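PDB 2BWQ: regulating synaptic membrane exocytosis protein 2 from Rattus norvegicus, which probably helps organise neurotransmitter release at synapses as a Rab3-interacting protein, here represented by its C2A domain. Local coordinates for residues Gln6-Trp12 and Asp121-Lys127; Phe13-Gln19 and Ser77-Arg81; Pro38-Lys44 and Arg58-Lys64; Met88-Trp94 and Phe106-Ile112. All blocks are in the same frame, centred on the assembly; numbering follows the deposited sequence.

Contact 1 (Gln6-Trp12 and Asp121-Lys127)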
# COMPACT_ATOMS: atom_id res chain seq x y z
N GLN A 6 -9.08 2.02 -6.29
CA GLN A 6 -8.90 2.10 -4.82
C GLN A 6 -8.16 0.88 -4.35
O GLN A 6 -8.27 -0.20 -4.95
CB GLN A 6 -10.23 2.19 -4.11
CG GLN A 6 -11.10 3.39 -4.53
CD GLN A 6 -12.33 3.56 -3.71
OE1 GLN A 6 -12.37 3.21 -2.52
NE2 GLN A 6 -13.37 4.14 -4.33
N LEU A 7 -7.52 1.02 -3.18
CA LEU A 7 -6.73 -0.04 -2.58
C LEU A 7 -7.19 -0.34 -1.16
O LEU A 7 -7.35 0.61 -0.36
CB LEU A 7 -5.27 0.40 -2.49
CG LEU A 7 -4.33 -0.71 -2.05
CD1 LEU A 7 -4.30 -1.95 -2.99
CD2 LEU A 7 -2.92 -0.16 -1.91
N SER A 8 -7.41 -1.61 -0.83
CA SER A 8 -7.85 -2.01 0.50
C SER A 8 -6.66 -2.41 1.31
O SER A 8 -5.89 -3.28 0.95
CB SER A 8 -8.82 -3.16 0.37
OG SER A 8 -9.19 -3.63 1.67
N ILE A 9 -6.48 -1.70 2.45
CA ILE A 9 -5.27 -1.82 3.29
C ILE A 9 -5.74 -1.91 4.74
O ILE A 9 -6.68 -1.20 5.13
CB ILE A 9 -4.45 -0.50 3.16
CG1 ILE A 9 -3.98 -0.31 1.71
CG2 ILE A 9 -3.18 -0.57 4.05
CD1 ILE A 9 -3.38 1.09 1.43
N LYS A 10 -5.11 -2.79 5.51
CA LYS A 10 -5.38 -2.93 6.95
C LYS A 10 -4.11 -2.61 7.70
O LYS A 10 -3.00 -3.14 7.38
CB LYS A 10 -5.83 -4.37 7.22
CG LYS A 10 -6.07 -4.73 8.71
CD LYS A 10 -6.73 -6.10 8.79
CE LYS A 10 -5.85 -7.30 8.79
NZ LYS A 10 -5.01 -7.43 9.98
N LEU A 11 -4.20 -1.76 8.71
CA LEU A 11 -3.02 -1.31 9.49
C LEU A 11 -3.21 -1.63 10.96
O LEU A 11 -4.30 -1.40 11.50
CB LEU A 11 -2.88 0.21 9.34
CG LEU A 11 -2.73 0.77 7.94
CD1 LEU A 11 -2.70 2.28 7.95
CD2 LEU A 11 -1.42 0.26 7.28
N TRP A 12 -2.12 -2.01 11.61
CA TRP A 12 -2.19 -2.17 13.04
C TRP A 12 -0.78 -2.00 13.61
O TRP A 12 0.16 -2.58 13.08
CB TRP A 12 -2.74 -3.57 13.37
CG TRP A 12 -2.83 -3.83 14.85
CD1 TRP A 12 -3.64 -3.17 15.79
CD2 TRP A 12 -2.09 -4.79 15.52
NE1 TRP A 12 -3.35 -3.70 17.04
CE2 TRP A 12 -2.40 -4.68 16.91
CE3 TRP A 12 -1.16 -5.72 15.11
CZ2 TRP A 12 -1.80 -5.51 17.85
CZ3 TRP A 12 -0.55 -6.53 16.05
CH2 TRP A 12 -0.86 -6.40 17.39
N ASP A 121 -6.67 -2.10 12.92
CA ASP A 121 -6.69 -3.51 12.47
C ASP A 121 -7.90 -3.87 11.63
O ASP A 121 -8.26 -5.07 11.65
CB ASP A 121 -6.51 -4.49 13.65
CG ASP A 121 -6.04 -5.82 13.18
OD1 ASP A 121 -5.19 -5.89 12.27
OD2 ASP A 121 -6.53 -6.87 13.68
N GLU A 122 -8.53 -2.90 10.99
CA GLU A 122 -9.61 -3.16 10.06
C GLU A 122 -9.22 -2.82 8.64
O GLU A 122 -8.49 -1.86 8.44
CB GLU A 122 -10.85 -2.32 10.42
CG GLU A 122 -11.50 -2.73 11.78
CD GLU A 122 -12.31 -4.03 11.76
OE1 GLU A 122 -12.33 -4.72 10.75
OE2 GLU A 122 -12.99 -4.33 12.82
N PRO A 123 -9.76 -3.46 7.62
CA PRO A 123 -9.54 -3.04 6.26
C PRO A 123 -10.30 -1.73 5.95
O PRO A 123 -11.44 -1.55 6.41
CB PRO A 123 -10.12 -4.21 5.42
CG PRO A 123 -11.14 -4.78 6.33
CD PRO A 123 -10.69 -4.60 7.75
N HIS A 124 -9.61 -0.88 5.18
CA HIS A 124 -10.23 0.33 4.68
C HIS A 124 -9.82 0.54 3.24
O HIS A 124 -8.72 0.17 2.85
CB HIS A 124 -9.76 1.52 5.54
CG HIS A 124 -10.31 1.50 6.92
ND1 HIS A 124 -9.63 1.25 8.09
CD2 HIS A 124 -11.60 1.69 7.27
CE1 HIS A 124 -10.49 1.30 9.11
NE2 HIS A 124 -11.68 1.54 8.63
N TRP A 125 -10.70 1.21 2.49
CA TRP A 125 -10.41 1.56 1.09
C TRP A 125 -9.79 2.95 1.01
O TRP A 125 -10.22 3.90 1.72
CB TRP A 125 -11.71 1.57 0.27
CG TRP A 125 -12.26 0.18 -0.00
CD1 TRP A 125 -13.34 -0.43 0.59
CD2 TRP A 125 -11.73 -0.76 -0.93
NE1 TRP A 125 -13.53 -1.68 0.05
CE2 TRP A 125 -12.53 -1.92 -0.87
CE3 TRP A 125 -10.66 -0.73 -1.83
CZ2 TRP A 125 -12.31 -3.04 -1.70
CZ3 TRP A 125 -10.44 -1.86 -2.66
CH2 TRP A 125 -11.22 -2.99 -2.55
N TYR A 126 -8.78 3.11 0.16
CA TYR A 126 -8.11 4.38 -0.11
C TYR A 126 -8.11 4.66 -1.61
O TYR A 126 -7.73 3.80 -2.40
CB TYR A 126 -6.63 4.33 0.41
CG TYR A 126 -6.52 4.13 1.92
CD1 TYR A 126 -6.59 2.85 2.48
CD2 TYR A 126 -6.38 5.22 2.75
CE1 TYR A 126 -6.51 2.68 3.85
CE2 TYR A 126 -6.27 5.04 4.15
CZ TYR A 126 -6.33 3.76 4.67
OH TYR A 126 -6.21 3.57 6.04
N LYS A 127 -8.39 5.92 -1.94
CA LYS A 127 -8.38 6.31 -3.36
C LYS A 127 -6.96 6.48 -3.82
O LYS A 127 -6.15 7.13 -3.19
CB LYS A 127 -9.18 7.59 -3.53
CG LYS A 127 -10.70 7.26 -3.51
CD LYS A 127 -11.65 8.44 -3.62
CE LYS A 127 -13.07 7.98 -3.26
NZ LYS A 127 -14.11 9.05 -3.50
O HOH W 1 -6.27 1.01 6.72
O HOH W 2 -6.49 -0.18 9.15
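Ile9 and Tyr126 meet on the inward side of an antiparallel strand pair, where the packing is tight. Their side chains cross at about a right angle, CD1 of Ile9 lying 3.8 Å from CD1 of Tyr126, while the carbonyl oxygen of Leu7 sits in the ring plane at its edge. Ile110 and Ile112 of the facing sheet also pack on the tyrosine. A water joins Ile9 O (2.8 Å) to Tyr126 OH, and four regular backbone bonds tie Leu7 to Tyr126 and Ile9 to His124.

The outward face is more open. Trp125, exposed over much of its surface, lays its indole on Ser8, whose CB stands 3.6 Å from the centroid of the Trp125 six-membered ring, almost on the normal; Lys28 adds a cation-pi contact. OE1 of Gln6 reaches Trp125 CB at 3.3 Å, its amide nearly perpendicular to the ring. Asp121 N donates to Leu11 O at 2.9 Å, and a second water links Leu11 N with Glu122 O. Bends at chi3 (87°) and chi4 (66°) swing Lys10 NZ onto the syn side of Asp121 OD1, a 2.8 Å salt bridge tilted out of the carboxylate plane. A leucine in place of Lys10 would probably leave the Asp121 carboxylate without its charged mate and freer to turn. Pairing of the first and last strands at a sheet edge in this way belongs to the C2 beta sandwich.

Contact 2 (Phe13-Gln19 and Ser77-Arg81). With SO4 (sulfate ion), chain B.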
# COMPACT_ATOMS: atom_id res chain seq x y z
N PHE A 13 -0.73 -1.34 14.75
CA PHE A 13 0.53 -1.22 15.49
C PHE A 13 0.51 -2.07 16.75
O PHE A 13 -0.43 -1.96 17.53
CB PHE A 13 0.77 0.25 15.81
CG PHE A 13 2.01 0.48 16.65
CD1 PHE A 13 3.28 0.14 16.17
CD2 PHE A 13 1.91 1.04 17.94
CE1 PHE A 13 4.42 0.29 16.94
CE2 PHE A 13 3.07 1.22 18.73
CZ PHE A 13 4.32 0.86 18.18
N ASP A 14 1.52 -2.90 16.90
CA ASP A 14 1.65 -3.70 18.07
C ASP A 14 2.57 -2.95 19.07
O ASP A 14 3.83 -2.93 18.88
CB ASP A 14 2.26 -5.03 17.70
CG ASP A 14 2.48 -5.95 18.91
OD1 ASP A 14 2.35 -5.50 20.06
OD2 ASP A 14 2.90 -7.07 18.70
N LYS A 15 2.00 -2.23 20.04
CA LYS A 15 2.76 -1.29 20.89
C LYS A 15 3.71 -1.94 21.87
O LYS A 15 4.69 -1.30 22.28
CB LYS A 15 1.83 -0.33 21.65
CG LYS A 15 1.05 -0.96 22.81
CD LYS A 15 0.01 0.02 23.39
CE LYS A 15 -0.46 1.05 22.35
NZ LYS A 15 -1.83 1.58 22.63
N VAL A 16 3.48 -3.20 22.20
CA VAL A 16 4.35 -3.93 23.12
C VAL A 16 5.50 -4.57 22.33
O VAL A 16 6.62 -4.62 22.83
CB VAL A 16 3.56 -5.04 23.85
CG1 VAL A 16 4.41 -5.76 24.90
CG2 VAL A 16 2.28 -4.49 24.55
N GLY A 17 5.20 -5.07 21.13
CA GLY A 17 6.12 -5.80 20.23
C GLY A 17 6.92 -4.87 19.28
O GLY A 17 7.88 -5.32 18.60
N HIS A 18 6.51 -3.62 19.30
CA HIS A 18 7.15 -2.57 18.50
C HIS A 18 7.21 -2.92 17.02
O HIS A 18 8.28 -2.88 16.40
CB HIS A 18 8.53 -2.26 19.12
CG HIS A 18 8.42 -1.71 20.51
ND1 HIS A 18 8.70 -2.47 21.62
CD2 HIS A 18 8.01 -0.50 20.97
CE1 HIS A 18 8.49 -1.74 22.71
NE2 HIS A 18 8.08 -0.55 22.34
N GLN A 19 6.05 -3.30 16.47
CA GLN A 19 5.95 -3.65 15.05
C GLN A 19 4.73 -3.04 14.43
O GLN A 19 3.67 -2.96 15.08
CB GLN A 19 5.78 -5.18 14.86
CG GLN A 19 6.78 -6.12 15.49
CD GLN A 19 6.44 -7.61 15.17
OE1 GLN A 19 7.37 -8.39 14.98
NE2 GLN A 19 5.14 -7.97 15.08
N SER A 77 9.69 -3.48 11.52
CA SER A 77 10.16 -3.51 12.89
C SER A 77 11.63 -3.12 12.90
O SER A 77 12.31 -3.48 11.94
CB SER A 77 10.10 -4.94 13.39
OG SER A 77 10.66 -5.10 14.71
N PRO A 78 12.11 -2.42 13.92
CA PRO A 78 11.37 -1.94 15.09
C PRO A 78 10.62 -0.67 14.77
O PRO A 78 11.08 0.14 13.93
CB PRO A 78 12.50 -1.54 16.06
CG PRO A 78 13.66 -1.15 15.16
CD PRO A 78 13.56 -2.11 14.00
N VAL A 79 9.45 -0.51 15.37
CA VAL A 79 8.66 0.74 15.26
C VAL A 79 8.19 1.18 16.63
O VAL A 79 7.74 0.34 17.43
CB VAL A 79 7.40 0.55 14.33
CG1 VAL A 79 6.63 1.89 14.24
CG2 VAL A 79 7.92 0.16 12.95
N HIS A 80 8.28 2.48 16.87
CA HIS A 80 8.03 3.07 18.17
C HIS A 80 6.94 4.15 18.07
O HIS A 80 7.09 5.02 17.21
CB HIS A 80 9.34 3.65 18.72
CG HIS A 80 10.38 2.60 18.99
ND1 HIS A 80 10.47 1.95 20.19
CD2 HIS A 80 11.34 2.07 18.20
CE1 HIS A 80 11.43 1.05 20.14
NE2 HIS A 80 12.00 1.11 18.95
N ARG A 81 5.94 4.09 18.96
CA ARG A 81 4.84 5.08 18.96
C ARG A 81 5.40 6.54 18.90
O ARG A 81 4.88 7.44 18.20
CB ARG A 81 4.01 4.89 20.24
CG ARG A 81 2.89 5.90 20.45
CD ARG A 81 1.87 5.81 19.39
NE ARG A 81 0.90 6.92 19.40
CZ ARG A 81 1.18 8.20 19.10
NH1 ARG A 81 2.40 8.58 18.74
NH2 ARG A 81 0.20 9.10 19.15
S SO4 B . 7.51 3.90 22.32
O1 SO4 B . 7.33 5.26 21.74
O2 SO4 B . 6.72 3.79 23.53
O3 SO4 B . 7.10 2.84 21.41
O4 SO4 B . 8.92 3.70 22.70
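His18 and Val79 are joined by the one backbone hydrogen bond that crosses this contact: Val79 N gives its proton to His18 O over 2.8 Å. The donor approaches from well above the carbonyl plane, 54° out of it, rather than on a lone pair. The same oxygen receives a CA-H...O contact from Pro78, which follows a cis peptide bond.

Apolar contact centres on Phe13. With CG anti to the backbone N (chi1 176°), its ring reaches the loop 77-81, where CE1 of Phe13 meets CG1 of Val79 at 3.8 Å. Val79 O lies at the ring edge, in its plane, 3.4 Å from Phe13 CE1, and Phe84 adds an edge-to-face ring contact. An alanine at Phe13 is likely to open a gap beside Val79 and to deprive Phe84 of its aromatic neighbour.

The turn that presents His18 is a G1 beta bulge, in which His18 and Gln19 both face Asp14, and His18 takes the left-handed backbone conformation. Within the turn, Asp14 OD1 accepts from Gly17 N at 3.1 Å, an Asx motif, so the carboxylate helps hold the hairpin's shape.

Imidazoles and an anion form the last group. In one of the two modelled positions of His80, its ring lies obliquely to that of His18, with planes at 34° and centroids 4.8 Å apart. A sulfate, probably from the crystallisation liquor, accepts from Arg81 N through O3 at 3.0 Å and from Arg82 N. The same O3 also lies in the plane of the His18 ring, at its edge.

Contact 3 (Pro38-Lys44 and Arg58-Lys64)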
# COMPACT_ATOMS: atom_id res chain seq x y z
N PRO A 38 -6.15 -5.33 -19.68
CA PRO A 38 -6.02 -5.16 -18.25
C PRO A 38 -4.54 -4.95 -17.83
O PRO A 38 -3.64 -4.91 -18.66
CB PRO A 38 -6.57 -6.47 -17.70
CG PRO A 38 -6.24 -7.48 -18.78
CD PRO A 38 -6.38 -6.73 -20.08
N ARG A 39 -4.36 -4.78 -16.52
CA ARG A 39 -3.07 -4.44 -15.93
C ARG A 39 -2.37 -5.71 -15.40
O ARG A 39 -3.00 -6.73 -15.20
CB ARG A 39 -3.39 -3.50 -14.74
CG ARG A 39 -4.07 -2.16 -15.11
CD ARG A 39 -3.20 -1.35 -16.02
NE ARG A 39 -3.84 -0.09 -16.40
CZ ARG A 39 -3.21 0.96 -16.93
NH1 ARG A 39 -1.90 0.91 -17.22
NH2 ARG A 39 -3.94 2.04 -17.21
N ASN A 40 -1.09 -5.55 -15.07
CA ASN A 40 -0.33 -6.51 -14.28
C ASN A 40 0.11 -5.80 -13.03
O ASN A 40 1.24 -5.28 -12.97
CB ASN A 40 0.92 -7.02 -15.01
CG ASN A 40 0.59 -7.66 -16.34
OD1 ASN A 40 -0.37 -8.47 -16.48
ND2 ASN A 40 1.40 -7.32 -17.35
N PRO A 41 -0.79 -5.66 -12.07
CA PRO A 41 -0.51 -4.73 -10.96
C PRO A 41 0.31 -5.29 -9.79
O PRO A 41 0.16 -6.47 -9.41
CB PRO A 41 -1.92 -4.27 -10.52
CG PRO A 41 -2.79 -5.48 -10.85
CD PRO A 41 -2.16 -6.19 -12.02
N TYR A 42 1.13 -4.40 -9.21
CA TYR A 42 1.79 -4.67 -7.92
C TYR A 42 1.79 -3.41 -7.12
O TYR A 42 1.70 -2.33 -7.65
CB TYR A 42 3.18 -5.29 -8.06
CG TYR A 42 4.21 -4.33 -8.64
CD1 TYR A 42 5.00 -3.52 -7.78
CD2 TYR A 42 4.47 -4.33 -10.03
CE1 TYR A 42 5.99 -2.68 -8.30
CE2 TYR A 42 5.44 -3.45 -10.55
CZ TYR A 42 6.20 -2.68 -9.65
OH TYR A 42 7.21 -1.87 -10.16
N VAL A 43 1.96 -3.60 -5.81
CA VAL A 43 2.08 -2.49 -4.87
C VAL A 43 3.46 -2.48 -4.24
O VAL A 43 3.98 -3.52 -3.92
CB VAL A 43 1.04 -2.63 -3.75
CG1 VAL A 43 1.20 -1.53 -2.71
CG2 VAL A 43 -0.37 -2.46 -4.32
N LYS A 44 4.05 -1.30 -4.15
CA LYS A 44 5.31 -1.04 -3.44
C LYS A 44 5.02 -0.17 -2.24
O LYS A 44 4.20 0.76 -2.33
CB LYS A 44 6.28 -0.31 -4.38
CG LYS A 44 7.63 -0.08 -3.78
CD LYS A 44 8.66 0.28 -4.88
CE LYS A 44 8.32 1.62 -5.54
NZ LYS A 44 9.31 1.99 -6.61
N ARG A 58 7.23 -5.16 -1.37
CA ARG A 58 6.46 -5.18 -2.60
C ARG A 58 5.56 -6.39 -2.59
O ARG A 58 5.99 -7.46 -2.16
CB ARG A 58 7.45 -5.36 -3.77
CG ARG A 58 8.04 -4.13 -4.25
CD ARG A 58 8.94 -4.35 -5.49
NE ARG A 58 8.28 -5.08 -6.57
CZ ARG A 58 8.55 -4.89 -7.88
NH1 ARG A 58 9.44 -3.95 -8.25
NH2 ARG A 58 7.93 -5.60 -8.80
N THR A 59 4.34 -6.24 -3.11
CA THR A 59 3.52 -7.43 -3.41
C THR A 59 4.06 -8.16 -4.63
O THR A 59 4.82 -7.61 -5.44
CB THR A 59 2.05 -7.08 -3.67
OG1 THR A 59 1.95 -6.34 -4.89
CG2 THR A 59 1.40 -6.26 -2.53
N LYS A 60 3.58 -9.38 -4.78
CA LYS A 60 3.69 -10.06 -6.08
C LYS A 60 2.87 -9.30 -7.14
O LYS A 60 2.04 -8.41 -6.84
CB LYS A 60 3.23 -11.52 -5.98
CG LYS A 60 4.11 -12.32 -5.06
CD LYS A 60 3.59 -13.77 -4.92
CE LYS A 60 4.45 -14.58 -3.91
NZ LYS A 60 3.82 -15.91 -3.61
N THR A 61 3.12 -9.63 -8.40
CA THR A 61 2.43 -8.98 -9.52
C THR A 61 1.33 -9.91 -10.03
O THR A 61 1.60 -11.04 -10.39
CB THR A 61 3.41 -8.66 -10.67
OG1 THR A 61 4.42 -7.73 -10.21
CG2 THR A 61 2.72 -7.94 -11.83
N VAL A 62 0.09 -9.48 -10.00
CA VAL A 62 -1.00 -10.31 -10.54
C VAL A 62 -1.06 -10.12 -12.05
O VAL A 62 -0.87 -8.99 -12.53
CB VAL A 62 -2.36 -9.95 -9.89
CG1 VAL A 62 -3.47 -10.79 -10.47
CG2 VAL A 62 -2.25 -10.11 -8.38
N LYS A 63 -1.29 -11.20 -12.79
CA LYS A 63 -1.36 -11.10 -14.24
C LYS A 63 -2.78 -10.75 -14.72
O LYS A 63 -3.76 -11.37 -14.28
CB LYS A 63 -1.00 -12.42 -14.96
CG LYS A 63 0.11 -13.25 -14.48
CD LYS A 63 0.35 -14.40 -15.52
CE LYS A 63 1.14 -15.59 -14.89
NZ LYS A 63 2.32 -16.12 -15.70
N LYS A 64 -2.87 -9.75 -15.58
CA LYS A 64 -4.08 -9.50 -16.40
C LYS A 64 -5.36 -9.33 -15.57
O LYS A 64 -6.29 -10.17 -15.60
CB LYS A 64 -4.27 -10.59 -17.49
CG LYS A 64 -3.13 -10.60 -18.51
CD LYS A 64 -3.33 -11.76 -19.56
CE LYS A 64 -2.22 -11.74 -20.60
NZ LYS A 64 -2.34 -12.94 -21.52
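Tyr42 and Arg58 are brought face to face by two torsions: chi1 of 68° sets Tyr42 CG in the crowded position between backbone N and carbonyl carbon, and chi3 of 52° folds the Arg58 chain back across the ring. The guanidinium then lies flat on the phenol, planes 6° apart and centres 3.8 Å apart, with Arg58 NH2 over the middle of the Tyr42 ring. Trp94 stacks on the other face, and Gln96 OE1 accepts from Arg58 NH2.

Beyond the bridge between Lys44 and Arg58 the pairing is irregular, and side chains stand in for parts of the backbone ladder. OG1 of Thr59 accepts an almost straight bond from Val43 N (2.9 Å) and donates to Lys60 O (2.8 Å), so its rotation is fixed from two directions. Further along, OD1 of Asn40 takes the proton of Lys64 N at 2.9 Å in the carbonyl plane, while Asn40 ND2 is spent on Gln96 O. CG2 of Thr61 rests 3.3 Å from Asn40 O.

Chemically, the arginine's charge is probably stabilised by the pi face of Tyr42, with the Gln96 amide oxygen helping to hold the guanidinium in place, while hydroxyl and amide groups keep the irregular segment 59-64 alongside strand 41-48.

Contact 4 (Met88-Trp94 and Phe106-Ile112)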
# COMPACT_ATOMS: atom_id res chain seq x y z
N MET A 88 5.82 7.91 7.73
CA MET A 88 4.72 7.78 6.80
C MET A 88 4.89 6.59 5.91
O MET A 88 6.02 6.13 5.69
CB MET A 88 4.55 9.04 5.93
CG MET A 88 5.69 9.29 5.01
SD MET A 88 5.57 10.99 4.41
CE MET A 88 6.95 10.97 3.22
N LEU A 89 3.79 6.06 5.43
CA LEU A 89 3.82 4.97 4.47
C LEU A 89 3.54 5.48 3.09
O LEU A 89 2.49 6.08 2.84
CB LEU A 89 2.71 3.94 4.82
CG LEU A 89 2.96 3.16 6.10
CD1 LEU A 89 1.64 2.47 6.51
CD2 LEU A 89 4.01 2.07 5.91
N GLU A 90 4.50 5.31 2.18
CA GLU A 90 4.32 5.67 0.77
C GLU A 90 3.95 4.42 0.00
O GLU A 90 4.75 3.49 -0.15
CB GLU A 90 5.63 6.28 0.22
CG GLU A 90 5.54 6.62 -1.27
CD GLU A 90 6.92 6.60 -1.88
OE1 GLU A 90 7.62 7.58 -1.72
OE2 GLU A 90 7.25 5.62 -2.59
N ILE A 91 2.70 4.36 -0.41
CA ILE A 91 2.11 3.18 -1.06
C ILE A 91 1.83 3.51 -2.51
O ILE A 91 1.11 4.45 -2.79
CB ILE A 91 0.81 2.79 -0.32
CG1 ILE A 91 1.18 2.50 1.15
CG2 ILE A 91 0.15 1.58 -1.02
CD1 ILE A 91 -0.12 2.52 2.09
N THR A 92 2.47 2.80 -3.42
CA THR A 92 2.33 3.09 -4.86
C THR A 92 1.92 1.85 -5.59
O THR A 92 2.35 0.74 -5.26
CB THR A 92 3.62 3.70 -5.46
OG1 THR A 92 4.75 2.84 -5.20
CG2 THR A 92 3.87 5.07 -4.84
N LEU A 93 1.07 2.05 -6.62
CA LEU A 93 0.57 0.95 -7.44
C LEU A 93 1.18 1.12 -8.84
O LEU A 93 1.25 2.23 -9.36
CB LEU A 93 -0.95 1.06 -7.51
CG LEU A 93 -1.60 -0.06 -8.34
CD1 LEU A 93 -1.51 -1.42 -7.66
CD2 LEU A 93 -3.02 0.32 -8.66
N TRP A 94 1.54 -0.02 -9.46
CA TRP A 94 2.30 -0.07 -10.71
C TRP A 94 1.72 -1.13 -11.62
O TRP A 94 1.27 -2.16 -11.15
CB TRP A 94 3.77 -0.41 -10.46
CG TRP A 94 4.40 0.59 -9.57
CD1 TRP A 94 4.45 0.52 -8.20
CD2 TRP A 94 5.02 1.85 -9.95
NE1 TRP A 94 5.05 1.66 -7.72
CE2 TRP A 94 5.43 2.48 -8.74
CE3 TRP A 94 5.28 2.52 -11.18
CZ2 TRP A 94 6.06 3.75 -8.70
CZ3 TRP A 94 5.96 3.79 -11.10
CH2 TRP A 94 6.31 4.38 -9.89
N PHE A 106 2.97 4.03 -13.68
CA PHE A 106 2.54 4.45 -12.36
C PHE A 106 1.03 4.54 -12.37
O PHE A 106 0.44 5.19 -13.26
CB PHE A 106 3.12 5.85 -12.13
CG PHE A 106 2.67 6.48 -10.85
CD1 PHE A 106 2.96 5.93 -9.59
CD2 PHE A 106 1.95 7.67 -10.88
CE1 PHE A 106 2.59 6.59 -8.43
CE2 PHE A 106 1.55 8.30 -9.69
CZ PHE A 106 1.90 7.74 -8.45
N LEU A 107 0.40 3.89 -11.37
CA LEU A 107 -1.07 3.90 -11.30
C LEU A 107 -1.59 4.64 -10.07
O LEU A 107 -2.77 4.57 -9.75
CB LEU A 107 -1.65 2.49 -11.30
CG LEU A 107 -1.41 1.66 -12.58
CD1 LEU A 107 -1.96 0.21 -12.41
CD2 LEU A 107 -2.01 2.36 -13.78
N GLY A 108 -0.71 5.26 -9.28
CA GLY A 108 -1.20 6.10 -8.21
C GLY A 108 -0.53 5.84 -6.88
O GLY A 108 0.18 4.86 -6.72
N GLU A 109 -0.73 6.79 -5.98
CA GLU A 109 -0.04 6.79 -4.70
C GLU A 109 -1.04 7.06 -3.60
O GLU A 109 -1.97 7.87 -3.76
CB GLU A 109 1.05 7.93 -4.70
CG GLU A 109 1.77 8.08 -3.33
CD GLU A 109 2.94 8.97 -3.38
OE1 GLU A 109 3.48 9.13 -4.45
OE2 GLU A 109 3.27 9.47 -2.32
N ILE A 110 -0.85 6.39 -2.48
CA ILE A 110 -1.53 6.71 -1.23
C ILE A 110 -0.42 6.97 -0.20
O ILE A 110 0.49 6.16 -0.04
CB ILE A 110 -2.38 5.49 -0.81
CG1 ILE A 110 -3.50 5.25 -1.83
CG2 ILE A 110 -2.92 5.62 0.64
CD1 ILE A 110 -3.88 3.79 -1.89
N LEU A 111 -0.45 8.09 0.47
CA LEU A 111 0.63 8.49 1.42
C LEU A 111 -0.04 8.62 2.79
O LEU A 111 -0.89 9.53 2.96
CB LEU A 111 1.29 9.82 0.98
CG LEU A 111 2.50 10.22 1.75
CD1 LEU A 111 3.65 9.19 1.59
CD2 LEU A 111 2.95 11.60 1.19
N ILE A 112 0.31 7.75 3.72
CA ILE A 112 -0.41 7.73 5.01
C ILE A 112 0.55 8.17 6.09
O ILE A 112 1.52 7.48 6.40
CB ILE A 112 -0.94 6.30 5.30
CG1 ILE A 112 -1.96 5.89 4.24
CG2 ILE A 112 -1.58 6.24 6.74
CD1 ILE A 112 -2.47 4.47 4.44
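Trp94 carries Phe106 on one face of its indole, with Phe106 CD1 3.7 Å above the plane and toward the rim; the other face is turned to strand 41-48. The six-membered ring of Trp94 and the ring of Phe106 lie obliquely, planes at 58°. Phe106 in turn folds back on its own strand: Gly108 N lies over the centre of its face, while Glu109 CB and, across the hairpin, Thr92 CG2 (4.1 Å from Phe106 CE1) sit at its edge. Trp94 NE1 donates to Thr92 OG1 at 2.8 Å, which fixes the indole's rotation.

The opposite side of this hairpin is aliphatic. CD1 of Ile91 meets CD1 of Ile112 at 3.9 Å, and CD2 of Leu93 packs on CB of Leu107 at 3.7 Å. Regular bonds pair Leu89 with Ile112 and Ile91 with Ile110; near the turn, Leu93 N binds Gly108 O, but Leu93 O takes Leu107 N (2.7 Å). Gly108 has backbone angles at which a side chain would jam against the preceding carbonyl.

On the aromatic face, Glu90 OE1 and Glu109 OE2 stand 4.8 Å apart, a proximity of like charges that may raise the proton affinity of one carboxylate, whereas the side chains of the aliphatic face meet through apolar contacts.

How the contacts relate
The four contacts show how a beta sandwich is assembled from two sheets. Contact 1 pairs strands of one sheet and contact 4 those of the other; their centres lie about 12 Å apart, and they pack face to face at several points, among them Ile9 CD1 on Ile91 CD1 at 3.6 Å. Contact 3 extends the second sheet, since strand 41-48 neighbours strand 88-95, and Tyr42 O lies 2.9 Å from Trp94 N, a probable hydrogen bond. Contact 2 continues strand 6-14 to the far end of the domain: the centres of contacts 2 and 3 lie about 28 Å apart, on opposite sides of the chain's centre. The sulfate lies at contact 2.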